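Local structure of DUF176 (Nitrosomonas europaea, 2OMO) at residues D35-F40 against T70-Y75; V28-K33 against D102-P107; E42-N47 against L94-T99; P55-F60 against E76-R81. The protein is probably an oxidoreductase, assigned to the antibiotic biosynthesis monooxygenase (ABM) family, although its substrate is not established. One frame throughout, in Å; residues are numbered along the deposited sequence. Where two conformers were deposited one is given.

Overall arrangement
The chain enters the sheet with strand 24-31, whose end meets the loop 102-107 in interaction 2, closing the longest of the four loops; the other three contacts lie inside it. Helix 37-51 follows. Its first turn packs on strand 71-78 in interaction 1, and its middle lies against helix 91-100 in interaction 3. Strand 57-65 then pairs with the end of strand 71-78 in interaction 4, a hairpin contact nested within the loop closed by interaction 3. Interaction 1 crosses both 3 and 4 along the chain. Interaction 1 sets helix 37-51 on the sheet, interaction 3 pairs the two helices, and interactions 2 and 4 tie the sheet's strands to the loop and to each other.

Interaction 1 (D35-F40 against T70-Y75); sequences DKTEAF and TRFVLY
F40 and F72 join helix to sheet in this alpha+beta fold of the ABM family: the first turn of helix 37-51 lies over strand 71-78, and the two rings form the tight part of the contact. CE2 of F40 comes within 3.5 Å of CG of F72, while CD2 sits over the centre of the F72 ring. The planes are inclined by 51° with centroids 4.9 Å apart, an oblique aromatic pair. F40 reaches the strand because its CG is anti to the backbone N (chi1 178°), which carries the ring out from the helix. Large flat apolar groups suit this buried layer, where V32 and M104 also touch F40. Farther along the strand, L74 adds a looser touch, its CD1 lying near the plane of the F40 ring at its edge.

Toward the start of the helix the packing thins and becomes partly exposed. Threonine suits this border, since its methyl can face the protein while its hydroxyl finds polar partners: OG1 of T37 donates to OE2 of E38 at 2.8 Å, and OG1 of T70 is bonded to D68. Between the two threonines CG2 of T37 does the touching, lying 3.8 Å from both CG2 and CA of T70.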
# COMPACT_ATOMS: atom_id res chain seq x y z
N ASP A 35 -15.57 -19.40 1.37
CA ASP A 35 -15.67 -20.09 2.65
C ASP A 35 -14.30 -20.36 3.31
O ASP A 35 -14.17 -21.27 4.15
CB ASP A 35 -16.48 -21.37 2.49
CG ASP A 35 -15.83 -22.38 1.55
OD1 ASP A 35 -14.96 -22.02 0.71
OD2 ASP A 35 -16.22 -23.56 1.65
N LYS A 36 -13.30 -19.59 2.88
CA LYS A 36 -11.93 -19.67 3.41
C LYS A 36 -11.35 -18.33 3.84
O LYS A 36 -10.14 -18.22 4.13
CB LYS A 36 -10.99 -20.33 2.39
CG LYS A 36 -11.38 -21.76 2.02
CD LYS A 36 -11.13 -22.74 3.19
CE LYS A 36 -11.33 -24.17 2.77
NZ LYS A 36 -12.77 -24.47 2.61
N THR A 37 -12.20 -17.33 3.96
CA THR A 37 -11.72 -16.00 4.41
C THR A 37 -11.09 -16.02 5.81
O THR A 37 -10.03 -15.41 6.00
CB THR A 37 -12.77 -14.87 4.32
OG1 THR A 37 -13.90 -15.22 5.11
CG2 THR A 37 -13.20 -14.68 2.88
N GLU A 38 -11.70 -16.75 6.75
CA GLU A 38 -11.17 -16.80 8.15
C GLU A 38 -9.90 -17.63 8.13
O GLU A 38 -8.93 -17.29 8.78
CB GLU A 38 -12.19 -17.36 9.16
CG GLU A 38 -13.55 -16.61 9.13
CD GLU A 38 -13.39 -15.12 8.93
OE1 GLU A 38 -12.84 -14.47 9.84
OE2 GLU A 38 -13.83 -14.59 7.86
N ALA A 39 -9.91 -18.72 7.35
CA ALA A 39 -8.75 -19.58 7.23
C ALA A 39 -7.59 -18.76 6.65
O ALA A 39 -6.44 -18.83 7.12
CB ALA A 39 -9.06 -20.79 6.34
N PHE A 40 -7.90 -17.97 5.63
CA PHE A 40 -6.85 -17.18 4.99
C PHE A 40 -6.28 -16.11 5.94
O PHE A 40 -5.04 -15.95 5.98
CB PHE A 40 -7.36 -16.52 3.72
CG PHE A 40 -6.32 -15.65 3.03
CD1 PHE A 40 -5.36 -16.23 2.22
CD2 PHE A 40 -6.35 -14.26 3.17
CE1 PHE A 40 -4.40 -15.44 1.52
CE2 PHE A 40 -5.40 -13.47 2.49
CZ PHE A 40 -4.43 -14.07 1.69
N THR A 70 -13.81 -11.01 0.74
CA THR A 70 -13.00 -12.05 0.09
C THR A 70 -11.76 -11.44 -0.59
O THR A 70 -10.93 -12.17 -1.12
CB THR A 70 -13.80 -12.91 -0.94
OG1 THR A 70 -14.21 -12.08 -2.03
CG2 THR A 70 -15.02 -13.63 -0.25
N ARG A 71 -11.65 -10.11 -0.55
CA ARG A 71 -10.57 -9.43 -1.23
C ARG A 71 -9.58 -8.92 -0.22
O ARG A 71 -9.95 -8.17 0.70
CB ARG A 71 -11.07 -8.31 -2.14
CG ARG A 71 -12.16 -8.76 -3.14
CD ARG A 71 -11.74 -10.02 -3.77
NE ARG A 71 -12.70 -10.51 -4.75
CZ ARG A 71 -12.59 -10.22 -6.03
NH1 ARG A 71 -11.60 -9.45 -6.42
NH2 ARG A 71 -13.47 -10.70 -6.91
N PHE A 72 -8.34 -9.38 -0.36
CA PHE A 72 -7.25 -8.97 0.55
C PHE A 72 -6.09 -8.33 -0.16
O PHE A 72 -5.83 -8.61 -1.35
CB PHE A 72 -6.71 -10.18 1.34
CG PHE A 72 -7.73 -10.81 2.26
CD1 PHE A 72 -7.81 -10.41 3.60
CD2 PHE A 72 -8.67 -11.74 1.76
CE1 PHE A 72 -8.80 -10.99 4.47
CE2 PHE A 72 -9.64 -12.34 2.61
CZ PHE A 72 -9.70 -11.95 3.98
N VAL A 73 -5.34 -7.54 0.59
CA VAL A 73 -4.05 -6.98 0.09
C VAL A 73 -2.97 -7.23 1.14
O VAL A 73 -3.21 -7.01 2.35
CB VAL A 73 -4.15 -5.47 -0.15
CG1 VAL A 73 -2.72 -4.79 -0.21
CG2 VAL A 73 -4.97 -5.18 -1.42
N LEU A 74 -1.81 -7.74 0.71
CA LEU A 74 -0.60 -7.72 1.53
C LEU A 74 0.29 -6.59 0.99
O LEU A 74 0.73 -6.64 -0.15
CB LEU A 74 0.18 -9.05 1.45
CG LEU A 74 -0.62 -10.29 1.96
CD1 LEU A 74 -1.59 -10.83 0.89
CD2 LEU A 74 0.31 -11.45 2.48
N TYR A 75 0.58 -5.62 1.84
CA TYR A 75 1.39 -4.47 1.49
C TYR A 75 2.78 -4.71 2.09
O TYR A 75 3.01 -4.47 3.29
CB TYR A 75 0.72 -3.20 2.01
CG TYR A 75 1.44 -1.92 1.70
CD1 TYR A 75 1.31 -1.28 0.45
CD2 TYR A 75 2.25 -1.33 2.65
CE1 TYR A 75 1.98 -0.11 0.17
CE2 TYR A 75 2.94 -0.14 2.38
CZ TYR A 75 2.80 0.46 1.12
OH TYR A 75 3.43 1.66 0.80

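Interaction 2 (V28-K33 against D102-P107)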
# COMPACT_ATOMS: atom_id res chain seq x y z
N VAL A 28 0.40 -6.95 -2.88
CA VAL A 28 -0.06 -8.28 -3.29
C VAL A 28 -1.57 -8.35 -3.16
O VAL A 28 -2.10 -8.13 -2.07
CB VAL A 28 0.63 -9.42 -2.53
CG1 VAL A 28 0.04 -10.79 -2.97
CG2 VAL A 28 2.20 -9.33 -2.75
N TYR A 29 -2.24 -8.67 -4.26
CA TYR A 29 -3.70 -8.77 -4.27
C TYR A 29 -4.16 -10.22 -4.24
O TYR A 29 -3.75 -11.03 -5.07
CB TYR A 29 -4.28 -8.08 -5.50
CG TYR A 29 -3.93 -6.62 -5.61
CD1 TYR A 29 -4.79 -5.66 -5.10
CD2 TYR A 29 -2.74 -6.20 -6.24
CE1 TYR A 29 -4.48 -4.25 -5.20
CE2 TYR A 29 -2.41 -4.83 -6.32
CZ TYR A 29 -3.30 -3.87 -5.82
OH TYR A 29 -3.01 -2.53 -5.90
N ALA A 30 -5.01 -10.54 -3.28
CA ALA A 30 -5.48 -11.93 -3.13
C ALA A 30 -6.99 -11.98 -3.09
O ALA A 30 -7.60 -11.29 -2.27
CB ALA A 30 -4.91 -12.58 -1.89
N SER A 31 -7.57 -12.81 -3.96
CA SER A 31 -9.02 -13.09 -3.95
C SER A 31 -9.16 -14.53 -3.42
O SER A 31 -8.55 -15.47 -3.96
CB SER A 31 -9.68 -12.96 -5.34
OG SER A 31 -9.49 -11.64 -5.85
N VAL A 32 -9.91 -14.65 -2.35
CA VAL A 32 -9.98 -15.86 -1.56
C VAL A 32 -11.36 -16.49 -1.78
O VAL A 32 -12.34 -15.78 -1.98
CB VAL A 32 -9.77 -15.53 -0.02
CG1 VAL A 32 -9.97 -16.74 0.86
CG2 VAL A 32 -8.37 -14.93 0.22
N LYS A 33 -11.41 -17.82 -1.76
CA LYS A 33 -12.67 -18.57 -1.81
C LYS A 33 -13.57 -18.13 -0.66
O LYS A 33 -13.14 -17.92 0.44
CB LYS A 33 -12.45 -20.09 -1.80
CG LYS A 33 -11.81 -20.57 -3.12
CD LYS A 33 -11.63 -22.09 -3.15
CE LYS A 33 -10.84 -22.51 -4.39
NZ LYS A 33 -10.36 -23.91 -4.25
N ASP A 102 -4.77 -23.61 -2.06
CA ASP A 102 -6.07 -24.16 -2.39
C ASP A 102 -7.24 -23.25 -2.02
O ASP A 102 -8.40 -23.55 -2.37
CB ASP A 102 -6.24 -25.54 -1.74
CG ASP A 102 -5.32 -26.58 -2.36
OD1 ASP A 102 -5.00 -26.45 -3.57
OD2 ASP A 102 -4.92 -27.52 -1.64
N TRP A 103 -6.94 -22.14 -1.34
CA TRP A 103 -7.98 -21.23 -0.90
C TRP A 103 -8.09 -20.03 -1.81
O TRP A 103 -9.00 -19.21 -1.65
CB TRP A 103 -7.77 -20.76 0.54
CG TRP A 103 -7.58 -21.89 1.59
CD1 TRP A 103 -7.99 -23.21 1.50
CD2 TRP A 103 -6.92 -21.76 2.85
NE1 TRP A 103 -7.61 -23.90 2.63
CE2 TRP A 103 -6.97 -23.03 3.48
CE3 TRP A 103 -6.30 -20.70 3.51
CZ2 TRP A 103 -6.41 -23.26 4.74
CZ3 TRP A 103 -5.74 -20.94 4.78
CH2 TRP A 103 -5.81 -22.20 5.37
N MSE A 104 -7.18 -19.91 -2.79
CA MSE A 104 -7.25 -18.79 -3.76
C MSE A 104 -8.39 -19.01 -4.74
O MSE A 104 -8.56 -20.13 -5.28
CB MSE A 104 -5.93 -18.66 -4.54
CG MSE A 104 -4.73 -18.53 -3.65
SE MSE A 104 -4.87 -16.89 -2.56
CE MSE A 104 -5.61 -17.63 -1.02
N ALA A 105 -9.20 -17.97 -4.96
CA ALA A 105 -10.28 -18.09 -5.94
C ALA A 105 -9.71 -17.83 -7.36
O ALA A 105 -10.33 -18.18 -8.38
CB ALA A 105 -11.38 -17.09 -5.63
N GLU A 106 -8.52 -17.25 -7.40
CA GLU A 106 -7.77 -16.99 -8.64
C GLU A 106 -6.31 -16.65 -8.27
O GLU A 106 -6.04 -16.38 -7.09
CB GLU A 106 -8.41 -15.83 -9.41
CG GLU A 106 -8.21 -14.49 -8.74
CD GLU A 106 -8.83 -13.33 -9.52
OE1 GLU A 106 -8.78 -13.34 -10.77
OE2 GLU A 106 -9.35 -12.38 -8.86
N PRO A 107 -5.38 -16.68 -9.26
CA PRO A 107 -3.98 -16.36 -8.95
C PRO A 107 -3.81 -15.00 -8.27
O PRO A 107 -4.40 -14.02 -8.70
CB PRO A 107 -3.31 -16.27 -10.32
CG PRO A 107 -4.15 -17.18 -11.21
CD PRO A 107 -5.57 -17.06 -10.68
O HOH W 1 -5.76 -11.41 -7.52
O HOH W 2 -5.91 -13.97 -5.93
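A single backbone bridge, between V32 and M104, joins the end of strand 24-31 to the irregular loop that leads from helix 91-100 to strand 109-117. Two main-chain bonds flank it: A105 N donates to S31 O (2.8 Å), and K33 N to W103 O (2.8 Å), the latter almost straight at 178°. K33 adds a third bond. Its chain, extended beyond CG, runs along the loop until NZ meets D102 O at 2.7 Å, so a long, flexible lysine satisfies a carbonyl at the surface while its methylenes pass close to W103 O and M104 O. On the inner side the bent selenomethionine M104 brings CE to 4.1 Å from CG2 of V32 and SE near CB of A30; a pliable chain and compact apolar partners suit this inner flank. Beyond the bridge the backbones separate and two waters span them: water 2 accepts from S31 N and donates to E106 O (2.7 Å), and water 1 donates to both Y29 O and P107 O. Strand 71-78 pairs with strand 24-31 along its other edge, F40 of helix 37-51 packs against A30, and W103 lies on K36 and A39 near the start of that helix.

Interaction 3 (E42-N47 against L94-T99); sequences EATRMN and LTWRDT
W96 meets N47 and T44 between two nearly antiparallel helices, and its indole accounts for much of the surface buried here. With CG anti to the backbone N, the ring swings from helix 91-100 across to helix 37-51, whose short segment runs at 165° to its own with the axes 9.4 Å apart. NE1 donates to OG1 of T44 at 3.0 Å, a nearly straight bond with the hydroxyl oxygen in the ring plane. This satisfies the polar edge of a buried aromatic and fixes the rotation of the ring; OG1 of T44 is itself bonded to F40 O one turn earlier, so the acceptor is held in turn by its own helix.

N47 takes one face of the indole. Its ND2 lies 3.3 Å above the plane, displaced toward the rim and nearest to CG and CD2, with the amide tilted 47° to the ring. Asparagine suits the place: ND2 can lie over the indole while OD1 is hydrogen-bonded elsewhere.

A43 comes next in buried surface. With only a CB, it touches CG2 of T99 at 4.1 Å, and its carbonyl oxygen lies at the indole edge, 3.5 Å from CD1. The far end of the indole continues onto L74 of the sheet, where T44 also packs. The arrangement is that of an antiparallel helix pair resting on one face of the antiparallel sheet, in keeping with the ferredoxin-like alpha+beta fold of ABM-family proteins.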
# COMPACT_ATOMS: atom_id res chain seq x y z
N GLU A 42 -6.08 -16.26 9.17
CA GLU A 42 -5.30 -16.87 10.23
C GLU A 42 -3.90 -17.25 9.71
O GLU A 42 -2.91 -17.05 10.39
CB GLU A 42 -6.07 -18.09 10.75
CG GLU A 42 -5.32 -19.08 11.61
CD GLU A 42 -6.30 -20.18 12.08
OE1 GLU A 42 -6.94 -20.82 11.21
OE2 GLU A 42 -6.44 -20.37 13.30
N ALA A 43 -3.86 -17.83 8.52
CA ALA A 43 -2.60 -18.22 7.88
C ALA A 43 -1.76 -16.97 7.61
O ALA A 43 -0.54 -16.97 7.83
CB ALA A 43 -2.87 -19.01 6.59
N THR A 44 -2.41 -15.89 7.18
CA THR A 44 -1.69 -14.66 6.84
C THR A 44 -1.21 -13.94 8.12
O THR A 44 -0.17 -13.26 8.10
CB THR A 44 -2.54 -13.75 5.92
OG1 THR A 44 -2.96 -14.52 4.79
CG2 THR A 44 -1.75 -12.53 5.46
N ARG A 45 -1.91 -14.13 9.24
CA ARG A 45 -1.47 -13.58 10.53
C ARG A 45 -0.06 -14.10 10.85
O ARG A 45 0.82 -13.34 11.27
CB ARG A 45 -2.46 -13.97 11.65
CG ARG A 45 -2.08 -13.45 13.05
CD ARG A 45 -3.06 -13.97 14.12
NE ARG A 45 -2.39 -14.37 15.35
CZ ARG A 45 -2.45 -15.59 15.89
NH1 ARG A 45 -1.80 -15.85 17.02
NH2 ARG A 45 -3.14 -16.56 15.30
N MSE A 46 0.13 -15.41 10.68
CA MSE A 46 1.38 -16.07 10.98
C MSE A 46 2.49 -15.53 10.10
O MSE A 46 3.62 -15.29 10.57
CB MSE A 46 1.23 -17.57 10.75
CG MSE A 46 -0.02 -18.12 11.39
SE MSE A 46 0.18 -18.24 13.31
CE MSE A 46 -0.33 -16.47 13.89
N ASN A 47 2.19 -15.37 8.81
CA ASN A 47 3.13 -14.78 7.85
C ASN A 47 3.54 -13.35 8.29
O ASN A 47 4.72 -13.03 8.39
CB ASN A 47 2.46 -14.79 6.46
CG ASN A 47 3.40 -14.37 5.30
OD1 ASN A 47 4.56 -14.11 5.50
ND2 ASN A 47 2.86 -14.32 4.07
N LEU A 94 7.11 -19.83 2.75
CA LEU A 94 6.89 -21.10 2.08
C LEU A 94 5.71 -21.84 2.68
O LEU A 94 4.89 -22.41 1.94
CB LEU A 94 8.18 -21.96 2.13
CG LEU A 94 9.38 -21.32 1.37
CD1 LEU A 94 10.71 -22.00 1.74
CD2 LEU A 94 9.21 -21.23 -0.16
N THR A 95 5.60 -21.82 4.01
CA THR A 95 4.44 -22.37 4.71
C THR A 95 3.12 -21.70 4.28
O THR A 95 2.15 -22.38 3.97
CB THR A 95 4.64 -22.27 6.24
OG1 THR A 95 5.73 -23.13 6.63
CG2 THR A 95 3.37 -22.70 6.99
N TRP A 96 3.11 -20.37 4.31
CA TRP A 96 1.96 -19.59 3.92
C TRP A 96 1.55 -19.95 2.48
O TRP A 96 0.40 -20.30 2.24
CB TRP A 96 2.29 -18.10 4.09
CG TRP A 96 1.20 -17.20 3.62
CD1 TRP A 96 0.12 -16.76 4.35
CD2 TRP A 96 1.07 -16.64 2.31
NE1 TRP A 96 -0.66 -15.93 3.56
CE2 TRP A 96 -0.11 -15.87 2.30
CE3 TRP A 96 1.84 -16.72 1.14
CZ2 TRP A 96 -0.53 -15.15 1.16
CZ3 TRP A 96 1.43 -16.00 0.01
CH2 TRP A 96 0.26 -15.23 0.03
N ARG A 97 2.50 -19.87 1.54
CA ARG A 97 2.24 -20.11 0.13
C ARG A 97 1.59 -21.49 -0.08
O ARG A 97 0.56 -21.59 -0.74
CB ARG A 97 3.54 -20.01 -0.68
CG ARG A 97 3.37 -20.16 -2.18
CD ARG A 97 4.72 -20.48 -2.80
NE ARG A 97 5.17 -21.79 -2.31
CZ ARG A 97 6.36 -22.36 -2.56
NH1 ARG A 97 7.26 -21.71 -3.30
NH2 ARG A 97 6.64 -23.57 -2.08
N ASP A 98 2.18 -22.53 0.50
CA ASP A 98 1.60 -23.89 0.41
C ASP A 98 0.23 -23.98 1.07
O ASP A 98 -0.66 -24.66 0.55
CB ASP A 98 2.54 -24.91 1.04
CG ASP A 98 3.82 -25.08 0.27
OD1 ASP A 98 3.97 -24.45 -0.81
OD2 ASP A 98 4.67 -25.86 0.75
N THR A 99 0.06 -23.31 2.20
CA THR A 99 -1.20 -23.37 2.96
C THR A 99 -2.40 -22.74 2.24
O THR A 99 -3.52 -23.35 2.19
CB THR A 99 -1.00 -22.78 4.37
OG1 THR A 99 0.03 -23.52 5.04
CG2 THR A 99 -2.27 -22.88 5.23

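Interaction 4 (P55-F60 against E76-R81); sequences PGNMRF and EAYKTR
The ring of Y78 carries the amide of N57 on one face, with ND2 3.4 Å above the plane and displaced toward the rim, while P55 O lies near the ring plane at its edge. The amide is turned 77° to the ring, and the same ND2 donates to R59 O at 3.1 Å from above the carbonyl plane, so a short polar side chain both lies over an aromatic and bonds its own strand. F60 has E76 over one face: CG of E76 sits 4.0 Å from the ring centroid in a CH-pi contact, and the carboxylate lies 21° from parallel to the ring. F60 also comes close to Y78, CE1 to OH, and that hydroxyl is bonded to E54.

The antiparallel backbones that carry these groups form a classic beta bulge, M58 and R59 both facing A77. A77 O accepts from M58 N (2.8 Å) and R59 N (3.2 Å) on the same face, and A77 N returns a bond to R59 O (3.0 Å). Alanine suits the place, its small CB packing against CD of R59, whose NE forms a salt bridge with D61 of the second subunit. At the open end of the hairpin, K79 N donates to G56 O (2.7 Å); the positive phi of G56 (83°) would press a CB against the preceding carbonyl, so glycine fits. SE of M58 rests beside CG of K79. Strand 24-31 pairs beyond E76 and Y78, helix 81-87 packs on Y78 through D83, A84 and H87, and helix 37-51 reaches F60 through N47 and S51.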
# COMPACT_ATOMS: atom_id res chain seq x y z
N PRO A 55 14.87 -8.70 8.53
CA PRO A 55 15.73 -7.52 8.44
C PRO A 55 15.27 -6.58 7.27
O PRO A 55 15.04 -7.02 6.12
CB PRO A 55 17.13 -8.10 8.18
CG PRO A 55 17.04 -9.58 8.62
CD PRO A 55 15.60 -9.96 8.25
N GLY A 56 15.12 -5.31 7.60
CA GLY A 56 14.77 -4.33 6.56
C GLY A 56 13.28 -4.27 6.24
O GLY A 56 12.88 -3.46 5.40
N ASN A 57 12.45 -5.09 6.90
CA ASN A 57 10.97 -4.92 6.71
C ASN A 57 10.50 -3.58 7.26
O ASN A 57 10.87 -3.21 8.38
CB ASN A 57 10.14 -6.01 7.40
CG ASN A 57 8.70 -5.91 7.02
OD1 ASN A 57 7.89 -5.49 7.81
ND2 ASN A 57 8.38 -6.26 5.76
N MSE A 58 9.72 -2.85 6.46
CA MSE A 58 9.17 -1.57 6.85
C MSE A 58 7.65 -1.60 7.00
O MSE A 58 7.08 -0.85 7.80
CB MSE A 58 9.55 -0.52 5.82
CG MSE A 58 11.02 -0.40 5.81
SE MSE A 58 11.61 1.07 4.75
CE MSE A 58 10.82 2.57 5.79
N ARG A 59 6.99 -2.47 6.23
CA ARG A 59 5.58 -2.76 6.50
C ARG A 59 5.30 -4.15 6.00
O ARG A 59 5.90 -4.59 5.02
CB ARG A 59 4.60 -1.84 5.70
CG ARG A 59 4.63 -0.34 5.94
CD ARG A 59 5.64 0.43 5.11
NE ARG A 59 5.42 1.90 5.22
CZ ARG A 59 5.82 2.65 6.23
NH1 ARG A 59 6.46 2.09 7.25
NH2 ARG A 59 5.57 3.96 6.23
N PHE A 60 4.31 -4.79 6.62
CA PHE A 60 3.79 -6.05 6.12
C PHE A 60 2.32 -6.03 6.50
O PHE A 60 1.80 -6.91 7.18
CB PHE A 60 4.55 -7.26 6.70
CG PHE A 60 4.54 -8.45 5.76
CD1 PHE A 60 5.55 -8.62 4.80
CD2 PHE A 60 3.48 -9.38 5.83
CE1 PHE A 60 5.49 -9.71 3.90
CE2 PHE A 60 3.42 -10.49 4.96
CZ PHE A 60 4.41 -10.66 3.99
N GLU A 76 3.70 -5.15 1.24
CA GLU A 76 4.98 -5.68 1.70
C GLU A 76 6.10 -4.71 1.25
O GLU A 76 6.44 -4.68 0.07
CB GLU A 76 5.17 -7.06 1.07
CG GLU A 76 3.93 -7.97 1.19
CD GLU A 76 4.16 -9.39 0.63
OE1 GLU A 76 5.23 -9.67 0.04
OE2 GLU A 76 3.23 -10.22 0.75
N ALA A 77 6.61 -3.93 2.20
CA ALA A 77 7.56 -2.85 1.96
C ALA A 77 8.86 -3.21 2.67
O ALA A 77 8.83 -3.58 3.87
CB ALA A 77 7.00 -1.54 2.54
N TYR A 78 9.99 -3.10 1.96
CA TYR A 78 11.30 -3.29 2.58
C TYR A 78 12.23 -2.12 2.28
O TYR A 78 12.08 -1.40 1.25
CB TYR A 78 11.94 -4.60 2.07
CG TYR A 78 11.19 -5.84 2.50
CD1 TYR A 78 11.66 -6.63 3.57
CD2 TYR A 78 10.01 -6.23 1.83
CE1 TYR A 78 10.97 -7.78 3.99
CE2 TYR A 78 9.31 -7.39 2.25
CZ TYR A 78 9.80 -8.15 3.32
OH TYR A 78 9.09 -9.26 3.69
N LYS A 79 13.22 -1.94 3.15
CA LYS A 79 14.28 -0.96 2.91
C LYS A 79 14.97 -1.14 1.55
O LYS A 79 15.23 -0.17 0.86
CB LYS A 79 15.36 -1.02 4.02
CG LYS A 79 14.83 -0.52 5.38
CD LYS A 79 15.81 -0.65 6.54
CE LYS A 79 15.22 -0.01 7.82
NZ LYS A 79 13.98 -0.73 8.28
N THR A 80 15.26 -2.39 1.19
CA THR A 80 15.95 -2.72 -0.05
C THR A 80 15.34 -3.89 -0.78
O THR A 80 14.66 -4.77 -0.20
CB THR A 80 17.46 -3.09 0.19
OG1 THR A 80 17.54 -4.37 0.84
CG2 THR A 80 18.16 -2.02 1.00
N ARG A 81 15.59 -3.91 -2.09
CA ARG A 81 15.11 -5.01 -2.91
C ARG A 81 15.63 -6.35 -2.40
O ARG A 81 14.94 -7.35 -2.44
CB ARG A 81 15.50 -4.87 -4.39
CG ARG A 81 14.77 -5.95 -5.20
CD ARG A 81 15.27 -6.27 -6.59
NE ARG A 81 15.40 -5.11 -7.43
CZ ARG A 81 14.86 -4.95 -8.65
NH1 ARG A 81 14.09 -5.87 -9.23
NH2 ARG A 81 15.13 -3.83 -9.28